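Local coordinates for CBS domain protein (Porphyromonas gingivalis, PDB 2NQW), which is of unknown function, a CBS-domain membrane protein, possibly binding flavin adenine dinucleotide, of which the transporter associated domain is present here, at residues F19-L25 and V46-L52; L60-G64 and V76-D80; P71-Q75 and I87-E93. All coordinates share one frame; numbering follows the deposited sequence.

Contact 1 of 3, residues F19-L25 and V46-L52; sequences FEGKTSL and VDTLSGL
Leu25 pushes its forked end against the first turn of helix 49-57. Its CD2 lies 3.7 Å from Leu49 CA and about as close to the carbonyl of Thr48, with Leu52 CD2 just beyond, while the other branch, CD1, meets Val46 CG2 at 3.8 Å. One leucine thus fills the hollow between the helix start and the chain leading into it. A second bump goes in the reverse direction: Leu49, its CG anti to the backbone N (chi1 -172°), sends CD2 to within 3.5 Å of Phe19 CB, the two side chains crossing at about a right angle. Behind this pair, Phe19 stacks with Phe9 and Leu49 rests on Ile87 of the sheet. On the outer flank the methyl CG2 of Thr48 sits against the carbonyl O of Lys22, in the bend of the type I turn Glu20-Thr23. That turn is tightened by Thr23, whose N and OG1 both reach Glu20 O from the same face of its plane.

Backbone bonds tie the two shapes together. Leu49 N approaches Thr23 O (2.9 Å) nearly in line with its C=O bond, Ser50 N uses an in-plane lone pair of Gly21 O (3.0 Å), and Leu25 N binds Asp47 O from above the carbonyl plane. Ser24 and Thr48, bridged at a CA-CA distance of 4.0 Å, are N-caps of the two adjoining helices, 25-32 and 49-57; Ser24 OG accepts from Asp27 N and Thr48 OG1 from Gly51 N. The chemistry implies two helix starts fixed against each other: amides of the first turn of helix 49-57 that lack intrahelical acceptors are met by carbonyls of 19-25 and by the Thr48 cap, while leucines close the inner side.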
ATOM      1  N   PHE A  19       1.623   2.461  -6.363  1.00  9.77           N
ATOM      2  CA  PHE A  19       0.500   3.345  -6.006  1.00  9.66           C
ATOM      3  C   PHE A  19       1.010   4.593  -5.325  1.00  9.52           C
ATOM      4  O   PHE A  19       1.955   4.527  -4.511  1.00 10.19           O
ATOM      5  CB  PHE A  19      -0.437   2.633  -5.012  1.00 10.28           C
ATOM      6  CG  PHE A  19      -1.515   1.819  -5.671  1.00  9.70           C
ATOM      7  CD1 PHE A  19      -2.785   2.363  -5.864  1.00 10.68           C
ATOM      8  CD2 PHE A  19      -1.257   0.538  -6.139  1.00 10.63           C
ATOM      9  CE1 PHE A  19      -3.804   1.614  -6.513  1.00 11.68           C
ATOM     10  CE2 PHE A  19      -2.251  -0.206  -6.786  1.00 10.55           C
ATOM     11  CZ  PHE A  19      -3.531   0.342  -6.959  1.00 10.65           C
ATOM     12  N   GLU A  20       0.316   5.701  -5.546  1.00 10.09           N
ATOM     13  CA  GLU A  20       0.518   6.878  -4.709  1.00 11.42           C
ATOM     14  C   GLU A  20       0.207   6.509  -3.254  1.00 10.59           C
ATOM     15  O   GLU A  20      -0.792   5.827  -2.975  1.00 10.88           O
ATOM     16  CB  GLU A  20      -0.398   8.021  -5.176  1.00 12.47           C
ATOM     17  CG  GLU A  20      -0.062   8.509  -6.567  1.00 14.70           C
ATOM     18  CD  GLU A  20      -1.029   9.570  -7.095  1.00 18.07           C
ATOM     19  OE1 GLU A  20      -2.109   9.783  -6.513  1.00 21.87           O
ATOM     20  OE2 GLU A  20      -0.708  10.156  -8.154  1.00 25.53           O
ATOM     21  N   GLY A  21       1.016   7.006  -2.311  1.00 10.99           N
ATOM     22  CA  GLY A  21       0.787   6.646  -0.904  1.00 12.17           C
ATOM     23  C   GLY A  21      -0.552   7.130  -0.369  1.00 11.58           C
ATOM     24  O   GLY A  21      -1.162   6.479   0.488  1.00 12.62           O
ATOM     25  N   LYS A  22      -1.030   8.264  -0.879  1.00 11.29           N
ATOM     26  CA  LYS A  22      -2.283   8.823  -0.396  0.50 11.87           C
ATOM     27  C   LYS A  22      -3.513   8.107  -0.918  1.00 11.05           C
ATOM     28  O   LYS A  22      -4.648   8.460  -0.532  1.00 12.33           O
ATOM     29  CB  LYS A  22      -2.391  10.299  -0.797  0.50 12.01           C
ATOM     30  CG  LYS A  22      -2.735  10.486  -2.284  0.50 13.60           C
ATOM     31  CD  LYS A  22      -2.950  11.957  -2.663  0.50 14.56           C
ATOM     32  CE  LYS A  22      -3.256  12.068  -4.139  0.50 17.60           C
ATOM     33  NZ  LYS A  22      -4.478  11.319  -4.514  0.50 23.32           N
ATOM     34  N   THR A  23      -3.332   7.093  -1.786  1.00 10.57           N
ATOM     35  CA  THR A  23      -4.528   6.437  -2.362  1.00 10.02           C
ATOM     36  C   THR A  23      -5.374   5.818  -1.249  1.00  9.44           C
ATOM     37  O   THR A  23      -4.836   5.105  -0.373  1.00 10.30           O
ATOM     38  CB  THR A  23      -4.109   5.332  -3.333  1.00 10.00           C
ATOM     39  OG1 THR A  23      -3.182   5.859  -4.302  1.00 11.38           O
ATOM     40  CG2 THR A  23      -5.347   4.765  -4.072  1.00 11.21           C
ATOM     41  N   SER A  24      -6.691   6.048  -1.260  1.00  9.55           N
ATOM     42  CA  SER A  24      -7.498   5.425  -0.224  1.00  9.41           C
ATOM     43  C   SER A  24      -7.465   3.891  -0.374  1.00  9.19           C
ATOM     44  O   SER A  24      -7.338   3.353  -1.481  1.00  9.17           O
ATOM     45  CB  SER A  24      -8.928   5.931  -0.307  1.00 10.24           C
ATOM     46  OG  SER A  24      -9.554   5.471  -1.496  1.00 11.61           O
ATOM     47  N   LEU A  25      -7.632   3.179   0.730  1.00  9.43           N
ATOM     48  CA  LEU A  25      -7.766   1.728   0.635  1.00  8.94           C
ATOM     49  C   LEU A  25      -8.964   1.336  -0.214  1.00  9.02           C
ATOM     50  O   LEU A  25      -8.900   0.352  -0.946  1.00  9.53           O
ATOM     51  CB  LEU A  25      -7.854   1.073   2.025  1.00  9.71           C
ATOM     52  CG  LEU A  25      -6.573   1.229   2.881  1.00  9.33           C
ATOM     53  CD1 LEU A  25      -6.768   0.410   4.153  1.00 10.93           C
ATOM     54  CD2 LEU A  25      -5.385   0.704   2.108  1.00 10.85           C
ATOM     55  N   VAL A  46      -7.817   2.616   9.218  1.00 12.23           N
ATOM     56  CA  VAL A  46      -7.120   3.680   8.493  1.00 12.18           C
ATOM     57  C   VAL A  46      -7.813   3.961   7.174  1.00 12.03           C
ATOM     58  O   VAL A  46      -8.704   3.209   6.751  1.00 14.21           O
ATOM     59  CB  VAL A  46      -5.630   3.278   8.229  1.00 12.11           C
ATOM     60  CG1 VAL A  46      -4.868   3.097   9.533  1.00 15.35           C
ATOM     61  CG2 VAL A  46      -5.589   2.011   7.345  1.00 14.04           C
ATOM     62  N   ASP A  47      -7.383   5.027   6.508  0.50 12.01           N
ATOM     63  CA  ASP A  47      -8.025   5.467   5.274  0.50 12.19           C
ATOM     64  C   ASP A  47      -7.217   5.266   3.998  0.50 11.11           C
ATOM     65  O   ASP A  47      -7.794   5.224   2.910  0.50 11.85           O
ATOM     66  CB  ASP A  47      -8.400   6.966   5.342  0.50 13.05           C
ATOM     67  CG  ASP A  47      -9.196   7.404   4.140  0.50 16.25           C
ATOM     68  OD1 ASP A  47     -10.193   6.714   3.847  0.50 19.64           O
ATOM     69  OD2 ASP A  47      -8.812   8.395   3.479  0.50 20.59           O
ATOM     70  N   THR A  48      -5.896   5.208   4.116  1.00 10.02           N
ATOM     71  CA  THR A  48      -5.047   5.207   2.925  1.00  9.68           C
ATOM     72  C   THR A  48      -4.020   4.086   2.936  1.00  9.50           C
ATOM     73  O   THR A  48      -3.789   3.466   3.973  1.00  9.32           O
ATOM     74  CB  THR A  48      -4.284   6.542   2.760  1.00 10.32           C
ATOM     75  OG1 THR A  48      -3.344   6.621   3.835  1.00 11.69           O
ATOM     76  CG2 THR A  48      -5.248   7.769   2.775  1.00 11.84           C
ATOM     77  N   LEU A  49      -3.400   3.866   1.783  1.00  9.25           N
ATOM     78  CA  LEU A  49      -2.362   2.864   1.671  1.00  8.79           C
ATOM     79  C   LEU A  49      -1.155   3.172   2.566  1.00  8.69           C
ATOM     80  O   LEU A  49      -0.632   2.288   3.256  1.00  8.88           O
ATOM     81  CB  LEU A  49      -1.982   2.727   0.182  1.00  9.70           C
ATOM     82  CG  LEU A  49      -1.026   1.581  -0.139  1.00  9.55           C
ATOM     83  CD1 LEU A  49      -1.572   0.211   0.203  1.00 11.72           C
ATOM     84  CD2 LEU A  49      -0.680   1.674  -1.619  1.00 10.82           C
ATOM     85  N   SER A  50      -0.720   4.431   2.584  1.00  8.84           N
ATOM     86  CA  SER A  50       0.363   4.777   3.492  0.50  9.16           C
ATOM     87  C   SER A  50      -0.108   4.615   4.944  1.00  9.12           C
ATOM     88  O   SER A  50       0.683   4.169   5.782  1.00  9.54           O
ATOM     89  CB  SER A  50       0.880   6.185   3.196  0.50  9.94           C
ATOM     90  OG  SER A  50      -0.150   7.122   3.411  0.50 10.03           O
ATOM     91  N   GLY A  51      -1.380   4.902   5.236  1.00  8.70           N
ATOM     92  CA  GLY A  51      -1.890   4.671   6.593  1.00  9.31           C
ATOM     93  C   GLY A  51      -1.817   3.206   6.976  1.00  8.45           C
ATOM     94  O   GLY A  51      -1.470   2.881   8.126  1.00  9.37           O
ATOM     95  N   LEU A  52      -2.156   2.301   6.048  1.00  8.82           N
ATOM     96  CA  LEU A  52      -2.064   0.875   6.354  1.00  8.79           C
ATOM     97  C   LEU A  52      -0.601   0.512   6.656  1.00  8.58           C
ATOM     98  O   LEU A  52      -0.323  -0.245   7.588  1.00  9.07           O
ATOM     99  CB  LEU A  52      -2.580   0.051   5.177  1.00  9.31           C
ATOM    100  CG  LEU A  52      -2.504  -1.468   5.363  1.00 10.48           C
ATOM    101  CD1 LEU A  52      -3.328  -1.942   6.570  1.00 13.10           C
ATOM    102  CD2 LEU A  52      -3.000  -2.130   4.081  1.00 11.45           C
TER

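Contact 2 of 3, residues L60-G64 and V76-D80; sequences LPHVG and VTQMD
A loop between helix 49-57 and edge strand 66-69 runs here beside the far end of strand 72-79, with selenomethionine Met79, Val63, Val76 and Pro61 carrying most of the contact. Met79 reaches across to the loop: its SE lies 3.4 Å from Pro61 O and 3.6 Å from His62 CA. A bend at chi3 (66°) brings the terminal CE to the CG corner of Pro61 (3.8 Å), the two side chains crossing at about a right angle. Val63 passes Met79 in the opposite direction, its CG2 lying alongside Met79 CG at 3.8 Å. The other methyl, CG1, rests 3.8 Å from Thr77 O; both branches lie against the same side of the strand, one near Thr77, the other near Met79.

This strand carries a classic beta bulge, Thr77 and Gln78 both facing Glu86 of strand 84-89; Thr77 OG1 and Gln78 NE2 both bond to the Glu86 carboxylate, on the side turned from the loop. On the loop side, Gly64 N gives its hydrogen to Val76 O at 2.9 Å, nearly straight (171°) and in the carbonyl plane. Gly64 has a positive phi of 96°, a backbone shape that favours glycine, and the chain there turns into strand 66-69, whose neighbour is strand 72-79. Val76 lies deeper, its CB 3.6 Å from His62 O, and its side chain also touches Phe53 of helix 49-57. The His62 side chain starts away from the strand into an exposed position, whereas Pro61 faces inward onto Leu54 and Ile84.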
ATOM      1  N   LEU A  60       8.055   5.653  12.302  1.00  9.24           N
ATOM      2  CA  LEU A  60       8.200   6.575  11.175  1.00  9.27           C
ATOM      3  C   LEU A  60       8.833   5.813  10.007  1.00  8.61           C
ATOM      4  O   LEU A  60       9.764   5.023  10.217  1.00  8.90           O
ATOM      5  CB  LEU A  60       9.069   7.779  11.569  1.00 10.21           C
ATOM      6  CG  LEU A  60       8.267   8.895  12.259  1.00 11.07           C
ATOM      7  CD1 LEU A  60       7.871   8.525  13.685  1.00 12.61           C
ATOM      8  CD2 LEU A  60       9.110  10.168  12.251  1.00 13.15           C
ATOM      9  N   PRO A  61       8.351   6.048   8.790  1.00  8.26           N
ATOM     10  CA  PRO A  61       8.817   5.278   7.629  1.00  8.36           C
ATOM     11  C   PRO A  61      10.097   5.803   6.986  1.00  8.41           C
ATOM     12  O   PRO A  61      10.449   7.009   7.108  1.00  8.47           O
ATOM     13  CB  PRO A  61       7.669   5.414   6.626  1.00  9.23           C
ATOM     14  CG  PRO A  61       7.119   6.796   6.955  1.00  9.48           C
ATOM     15  CD  PRO A  61       7.184   6.899   8.478  1.00  8.43           C
ATOM     16  N   HIS A  62      10.778   4.893   6.281  1.00  7.97           N
ATOM     17  CA  HIS A  62      11.898   5.238   5.421  1.00  7.87           C
ATOM     18  C   HIS A  62      11.695   4.580   4.066  1.00  8.76           C
ATOM     19  O   HIS A  62      11.068   3.511   3.949  1.00  9.04           O
ATOM     20  CB  HIS A  62      13.223   4.685   5.988  1.00  8.59           C
ATOM     21  CG  HIS A  62      13.745   5.434   7.180  1.00  8.12           C
ATOM     22  ND1 HIS A  62      13.343   5.150   8.472  1.00  8.79           N
ATOM     23  CD2 HIS A  62      14.659   6.439   7.280  1.00  9.20           C
ATOM     24  CE1 HIS A  62      13.978   5.964   9.320  1.00  9.16           C
ATOM     25  NE2 HIS A  62      14.781   6.756   8.618  1.00  9.03           N
ATOM     26  N   VAL A  63      12.320   5.170   3.049  1.00  8.21           N
ATOM     27  CA  VAL A  63      12.422   4.476   1.759  1.00  9.25           C
ATOM     28  C   VAL A  63      13.110   3.122   1.972  1.00  8.22           C
ATOM     29  O   VAL A  63      14.104   2.978   2.716  1.00  9.67           O
ATOM     30  CB  VAL A  63      13.228   5.342   0.758  1.00 10.17           C
ATOM     31  CG1 VAL A  63      13.470   4.557  -0.558  1.00 12.43           C
ATOM     32  CG2 VAL A  63      12.462   6.633   0.467  1.00 12.33           C
ATOM     33  N   GLY A  64      12.550   2.089   1.315  1.00  8.99           N
ATOM     34  CA  GLY A  64      13.074   0.733   1.453  1.00  9.52           C
ATOM     35  C   GLY A  64      12.363  -0.112   2.487  1.00 10.14           C
ATOM     36  O   GLY A  64      12.524  -1.324   2.523  1.00 11.21           O
ATOM     37  N   VAL A  76       7.957   0.795   0.639  1.00  8.50           N
ATOM     38  CA  VAL A  76       7.994   2.254   0.398  1.00  8.74           C
ATOM     39  C   VAL A  76       9.065   2.481  -0.657  1.00  9.35           C
ATOM     40  O   VAL A  76      10.247   2.267  -0.386  1.00 10.27           O
ATOM     41  CB  VAL A  76       8.334   3.037   1.681  1.00  8.83           C
ATOM     42  CG1 VAL A  76       8.530   4.518   1.377  1.00 10.10           C
ATOM     43  CG2 VAL A  76       7.217   2.855   2.672  1.00 10.83           C
ATOM     44  N   THR A  77       8.654   2.941  -1.847  1.00  9.32           N
ATOM     45  CA  THR A  77       9.637   3.149  -2.911  1.00  9.81           C
ATOM     46  C   THR A  77      10.044   4.619  -3.044  1.00 10.34           C
ATOM     47  O   THR A  77      11.126   4.893  -3.553  1.00 11.62           O
ATOM     48  CB  THR A  77       9.090   2.653  -4.252  1.00 10.43           C
ATOM     49  OG1 THR A  77       7.806   3.256  -4.467  1.00 11.96           O
ATOM     50  CG2 THR A  77       8.996   1.110  -4.229  1.00 11.78           C
ATOM     51  N   GLN A  78       9.182   5.543  -2.612  1.00  9.82           N
ATOM     52  CA  GLN A  78       9.537   6.978  -2.661  1.00 10.07           C
ATOM     53  C   GLN A  78       8.933   7.701  -1.480  1.00  9.79           C
ATOM     54  O   GLN A  78       7.802   7.395  -1.062  1.00 10.55           O
ATOM     55  CB  GLN A  78       9.014   7.643  -3.935  1.00 11.46           C
ATOM     56  CG  GLN A  78       9.597   7.061  -5.218  1.00 13.04           C
ATOM     57  CD  GLN A  78       9.209   7.910  -6.406  1.00 16.17           C
ATOM     58  OE1 GLN A  78       9.515   9.120  -6.450  1.00 19.06           O
ATOM     59  NE2 GLN A  78       8.539   7.304  -7.362  1.00 18.60           N
HETATM   60  N   MSE A  79       9.688   8.687  -0.970  1.00 10.55           N
HETATM   61  CA  MSE A  79       9.195   9.623   0.028  1.00 10.54           C
HETATM   62  C   MSE A  79       9.601  11.009  -0.398  1.00 11.37           C
HETATM   63  O   MSE A  79      10.599  11.160  -1.106  1.00 12.07           O
HETATM   64  CB  MSE A  79       9.820   9.371   1.412  1.00 10.28           C
HETATM   65  CG  MSE A  79       9.312   8.082   2.052  1.00 10.06           C
HETATM   66 SE   MSE A  79       9.891   7.813   3.868  1.00 14.44          SE
HETATM   67  CE  MSE A  79       8.950   9.297   4.684  1.00 11.05           C
ATOM     68  N   ASP A  80       8.847  12.011   0.044  1.00 11.30           N
ATOM     69  CA  ASP A  80       9.353  13.393   0.002  1.00 11.73           C
ATOM     70  C   ASP A  80      10.056  13.629   1.350  1.00 11.14           C
ATOM     71  O   ASP A  80      10.524  12.645   1.962  1.00 11.88           O
ATOM     72  CB  ASP A  80       8.261  14.401  -0.408  1.00 12.90           C
ATOM     73  CG  ASP A  80       7.058  14.413   0.508  1.00 13.09           C
ATOM     74  OD1 ASP A  80       7.168  14.014   1.695  1.00 14.84           O
ATOM     75  OD2 ASP A  80       5.984  14.859   0.013  1.00 16.17           O
TER

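Contact 3 of 3, residues P71-Q75 and I87-E93; sequences PFRFQ and IKIFPFE
Phe74 and Ile89 lie side by side on the buried face of two antiparallel strands, with Ile89 CG1 at the edge of the Phe74 ring, 3.9 Å from CD1. Ile87 CG2 adds to this tight side against Phe74 CB, and helix 49-57 covers it through Leu49, Leu52 and Phe53. Farther along, Phe72 sets a ring edge on the face of Phe92 in a T-shaped pair, planes at 62° and centroids 4.9 Å apart; Phe72 CE2 stands over the centre of the Phe92 ring.

The strands form the beta hairpin 72-79/84-89. Phe74 and Ile89 are a non-hydrogen-bonded pair, and Gln75 and Lys88 a hydrogen-bonded one, joined by Lys88 N to Gln75 O (2.8 Å) and Gln75 N to Lys88 O. Beyond the last strand residue, Phe90 N still donates to Arg73 O, nearly straight (173°).

The opposite face is looser and wetter. There the Phe90 ring is held between two aliphatic chains: Arg73 CD over one face, 4.0 Å from the centroid as a CH-pi contact, and Lys88 CE over the other. The Arg73 chain sets out trans to its own N (chi1 -176°), stays extended to NE and runs alongside the ring, leaving its guanidinium too far for more than a weak cation-pi attraction. Gln75 OE1 comes to the ring edge, 3.6 Å from Phe90 CZ, and a water links Gln75 OE1 to Lys88 NZ. Toward the C-terminus direct backbone bonds give way to water: one bridges Arg73 N and Phe90 O, another Pro71 O and Pro91 O.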
ATOM      1  N   PRO A  71      -2.334 -11.627   1.727  1.00  8.20           N
ATOM      2  CA  PRO A  71      -1.260 -12.062   0.831  1.00  9.50           C
ATOM      3  C   PRO A  71      -0.423 -10.918   0.269  1.00  9.22           C
ATOM      4  O   PRO A  71       0.343 -11.152  -0.662  1.00 10.83           O
ATOM      5  CB  PRO A  71      -2.039 -12.734  -0.303  1.00  9.80           C
ATOM      6  CG  PRO A  71      -3.273 -11.862  -0.414  1.00 10.10           C
ATOM      7  CD  PRO A  71      -3.648 -11.589   1.045  1.00  8.91           C
ATOM      8  N   PHE A  72      -0.563  -9.712   0.818  1.00  8.30           N
ATOM      9  CA  PHE A  72       0.104  -8.536   0.246  1.00  8.76           C
ATOM     10  C   PHE A  72       1.447  -8.273   0.886  1.00  8.70           C
ATOM     11  O   PHE A  72       1.630  -8.456   2.091  1.00  9.44           O
ATOM     12  CB  PHE A  72      -0.805  -7.302   0.453  1.00  9.19           C
ATOM     13  CG  PHE A  72      -2.181  -7.481  -0.136  1.00  8.47           C
ATOM     14  CD1 PHE A  72      -3.258  -7.755   0.687  1.00  9.00           C
ATOM     15  CD2 PHE A  72      -2.377  -7.469  -1.506  1.00  9.48           C
ATOM     16  CE1 PHE A  72      -4.516  -7.966   0.149  1.00 10.09           C
ATOM     17  CE2 PHE A  72      -3.654  -7.697  -2.060  1.00 10.33           C
ATOM     18  CZ  PHE A  72      -4.719  -7.950  -1.237  1.00 10.81           C
ATOM     19  N   ARG A  73       2.359  -7.770   0.074  1.00  8.47           N
ATOM     20  CA  ARG A  73       3.617  -7.236   0.568  1.00  9.73           C
ATOM     21  C   ARG A  73       3.771  -5.837  -0.014  1.00  9.18           C
ATOM     22  O   ARG A  73       3.530  -5.620  -1.221  1.00  9.38           O
ATOM     23  CB  ARG A  73       4.791  -8.118   0.125  1.00 10.48           C
ATOM     24  CG  ARG A  73       6.131  -7.658   0.689  1.00 14.75           C
ATOM     25  CD  ARG A  73       7.288  -8.584   0.160  1.00 17.61           C
ATOM     26  NE  ARG A  73       8.589  -8.152   0.682  1.00 26.83           N
ATOM     27  CZ  ARG A  73       9.034  -8.458   1.895  1.00 30.12           C
ATOM     28  NH1 ARG A  73       8.286  -9.218   2.690  1.00 32.80           N
ATOM     29  NH2 ARG A  73      10.223  -8.000   2.309  1.00 30.40           N
ATOM     30  N   PHE A  74       4.163  -4.902   0.846  1.00  8.35           N
ATOM     31  CA  PHE A  74       4.268  -3.489   0.480  1.00  8.72           C
ATOM     32  C   PHE A  74       5.693  -3.016   0.671  1.00  8.47           C
ATOM     33  O   PHE A  74       6.386  -3.477   1.593  1.00  9.24           O
ATOM     34  CB  PHE A  74       3.417  -2.664   1.462  1.00  8.73           C
ATOM     35  CG  PHE A  74       1.970  -3.105   1.542  1.00  9.15           C
ATOM     36  CD1 PHE A  74       1.117  -2.911   0.465  1.00  9.41           C
ATOM     37  CD2 PHE A  74       1.456  -3.726   2.677  1.00 11.69           C
ATOM     38  CE1 PHE A  74      -0.204  -3.328   0.517  1.00  9.68           C
ATOM     39  CE2 PHE A  74       0.101  -4.140   2.736  1.00 10.78           C
ATOM     40  CZ  PHE A  74      -0.723  -3.904   1.645  1.00  9.08           C
ATOM     41  N   GLN A  75       6.146  -2.102  -0.182  1.00  8.56           N
ATOM     42  CA  GLN A  75       7.461  -1.516   0.015  1.00  8.93           C
ATOM     43  C   GLN A  75       7.355  -0.006  -0.254  1.00  8.29           C
ATOM     44  O   GLN A  75       6.741   0.428  -1.241  1.00  8.79           O
ATOM     45  CB  GLN A  75       8.470  -2.130  -0.961  1.00  9.62           C
ATOM     46  CG  GLN A  75       9.894  -1.546  -0.855  1.00 12.09           C
ATOM     47  CD  GLN A  75      10.830  -2.272  -1.806  1.00 14.60           C
ATOM     48  OE1 GLN A  75      10.647  -3.466  -2.071  1.00 20.31           O
ATOM     49  NE2 GLN A  75      11.855  -1.597  -2.262  1.00 17.90           N
ATOM     50  N   ILE A  87       4.130   3.593  -2.890  1.00  9.31           N
ATOM     51  CA  ILE A  87       4.243   2.257  -2.346  1.00  9.58           C
ATOM     52  C   ILE A  87       4.105   1.245  -3.479  1.00  8.58           C
ATOM     53  O   ILE A  87       3.179   1.340  -4.311  1.00  9.61           O
ATOM     54  CB  ILE A  87       3.162   2.011  -1.262  1.00  9.86           C
ATOM     55  CG1 ILE A  87       3.555   2.777   0.015  1.00 12.53           C
ATOM     56  CG2 ILE A  87       2.980   0.516  -0.933  1.00 10.81           C
ATOM     57  CD1 ILE A  87       2.443   2.866   1.070  1.00 13.28           C
ATOM     58  N   LYS A  88       5.023   0.278  -3.485  1.00  8.51           N
ATOM     59  CA  LYS A  88       4.912  -0.900  -4.341  1.00  8.66           C
ATOM     60  C   LYS A  88       4.059  -1.952  -3.658  1.00  9.13           C
ATOM     61  O   LYS A  88       4.278  -2.259  -2.474  1.00  9.02           O
ATOM     62  CB  LYS A  88       6.303  -1.476  -4.586  1.00  9.37           C
ATOM     63  CG  LYS A  88       6.272  -2.806  -5.302  1.00  9.96           C
ATOM     64  CD  LYS A  88       7.708  -3.240  -5.685  1.00 13.34           C
ATOM     65  CE  LYS A  88       7.664  -4.675  -6.216  1.00 13.94           C
ATOM     66  NZ  LYS A  88       9.043  -5.114  -6.646  1.00 15.07           N
ATOM     67  N   ILE A  89       3.106  -2.519  -4.422  1.00  8.81           N
ATOM     68  CA  ILE A  89       2.376  -3.725  -3.986  1.00  8.79           C
ATOM     69  C   ILE A  89       2.933  -4.859  -4.855  1.00  9.26           C
ATOM     70  O   ILE A  89       2.898  -4.776  -6.097  1.00  9.99           O
ATOM     71  CB  ILE A  89       0.847  -3.551  -4.156  1.00  9.47           C
ATOM     72  CG1 ILE A  89       0.355  -2.368  -3.324  1.00 10.16           C
ATOM     73  CG2 ILE A  89       0.148  -4.870  -3.805  1.00 10.53           C
ATOM     74  CD1 ILE A  89      -1.147  -2.082  -3.450  1.00 11.00           C
ATOM     75  N   PHE A  90       3.497  -5.875  -4.204  1.00  9.74           N
ATOM     76  CA  PHE A  90       4.081  -6.990  -4.941  1.00  9.94           C
ATOM     77  C   PHE A  90       2.988  -7.812  -5.620  1.00 10.21           C
ATOM     78  O   PHE A  90       1.802  -7.708  -5.276  1.00 10.07           O
ATOM     79  CB  PHE A  90       4.893  -7.858  -3.967  1.00 10.75           C
ATOM     80  CG  PHE A  90       6.276  -7.337  -3.680  1.00 11.71           C
ATOM     81  CD1 PHE A  90       7.389  -7.947  -4.237  1.00 15.44           C
ATOM     82  CD2 PHE A  90       6.444  -6.218  -2.869  1.00 12.71           C
ATOM     83  CE1 PHE A  90       8.682  -7.457  -3.981  1.00 17.84           C
ATOM     84  CE2 PHE A  90       7.712  -5.717  -2.587  1.00 14.20           C
ATOM     85  CZ  PHE A  90       8.836  -6.341  -3.155  1.00 17.15           C
ATOM     86  N   PRO A  91       3.382  -8.658  -6.587  1.00 11.05           N
ATOM     87  CA  PRO A  91       2.349  -9.522  -7.180  1.00 11.46           C
ATOM     88  C   PRO A  91       1.734 -10.393  -6.090  1.00 12.01           C
ATOM     89  O   PRO A  91       2.464 -10.845  -5.185  1.00 13.66           O
ATOM     90  CB  PRO A  91       3.138 -10.396  -8.168  1.00 13.02           C
ATOM     91  CG  PRO A  91       4.478  -9.653  -8.377  1.00 12.35           C
ATOM     92  CD  PRO A  91       4.737  -8.934  -7.096  1.00 12.32           C
ATOM     93  N   PHE A  92       0.436 -10.682  -6.182  1.00 11.61           N
ATOM     94  CA  PHE A  92      -0.218 -11.497  -5.148  1.00 11.73           C
ATOM     95  C   PHE A  92      -1.117 -12.537  -5.800  1.00 12.56           C
ATOM     96  O   PHE A  92      -1.646 -12.344  -6.917  1.00 13.19           O
ATOM     97  CB  PHE A  92      -1.003 -10.616  -4.147  1.00 11.47           C
ATOM     98  CG  PHE A  92      -1.971  -9.698  -4.794  1.00 10.77           C
ATOM     99  CD1 PHE A  92      -3.301 -10.109  -4.990  1.00 11.24           C
ATOM    100  CD2 PHE A  92      -1.587  -8.420  -5.213  1.00 10.97           C
ATOM    101  CE1 PHE A  92      -4.206  -9.276  -5.623  1.00 11.41           C
ATOM    102  CE2 PHE A  92      -2.501  -7.591  -5.852  1.00 12.01           C
ATOM    103  CZ  PHE A  92      -3.800  -8.014  -6.041  1.00 10.74           C
ATOM    104  N   GLU A  93      -1.265 -13.681  -5.159  0.50 13.83           N
ATOM    105  CA  GLU A  93      -2.232 -14.666  -5.641  0.50 14.97           C
ATOM    106  C   GLU A  93      -3.507 -14.545  -4.788  0.50 14.49           C
ATOM    107  O   GLU A  93      -3.617 -13.687  -3.901  0.50 15.10           O
ATOM    108  CB  GLU A  93      -1.648 -16.098  -5.595  0.50 14.57           C
ATOM    109  CG  GLU A  93      -0.627 -16.462  -6.710  0.50 17.81           C
ATOM    110  CD  GLU A  93      -0.168 -17.950  -6.634  0.50 17.56           C
ATOM    111  OE1 GLU A  93      -0.669 -18.761  -7.436  0.50 22.42           O
ATOM    112  OE2 GLU A  93       0.683 -18.286  -5.776  0.50 20.23           O
ATOM    113  OXT GLU A  93      -4.476 -15.284  -4.976  0.50 15.16           O
TER
HETATM  114  O   HOH W   1       2.475 -10.551  -2.371  1.00 20.08           O
HETATM  115  O   HOH W   2       1.542  -8.149  -2.639  1.00 14.27           O
HETATM  116  O   HOH W   3      11.079  -4.293  -4.776  1.00 21.73           O

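All three contacts belong to one antiparallel sheet, ordered 9-11, 17-20, 84-89, 72-79, 66-69, and the helices packed on it. Contact 1 closes before the other two begin, whereas the segments of contacts 2 and 3 alternate along the chain and share strand 72-79. The centre of contact 1 lies about 13 Å from each of the others, which are about 15 Å apart. Contacts 1 and 2 do not touch. Contact 1 joins contact 3 through a probable hydrogen bond from Phe19 N to Ile87 O (2.8 Å) and through Leu52 packing on Phe74; between contacts 2 and 3, Thr77 packs on Lys88. The central hairpin therefore connects the helix starts with the outer loop in one compact transporter associated domain.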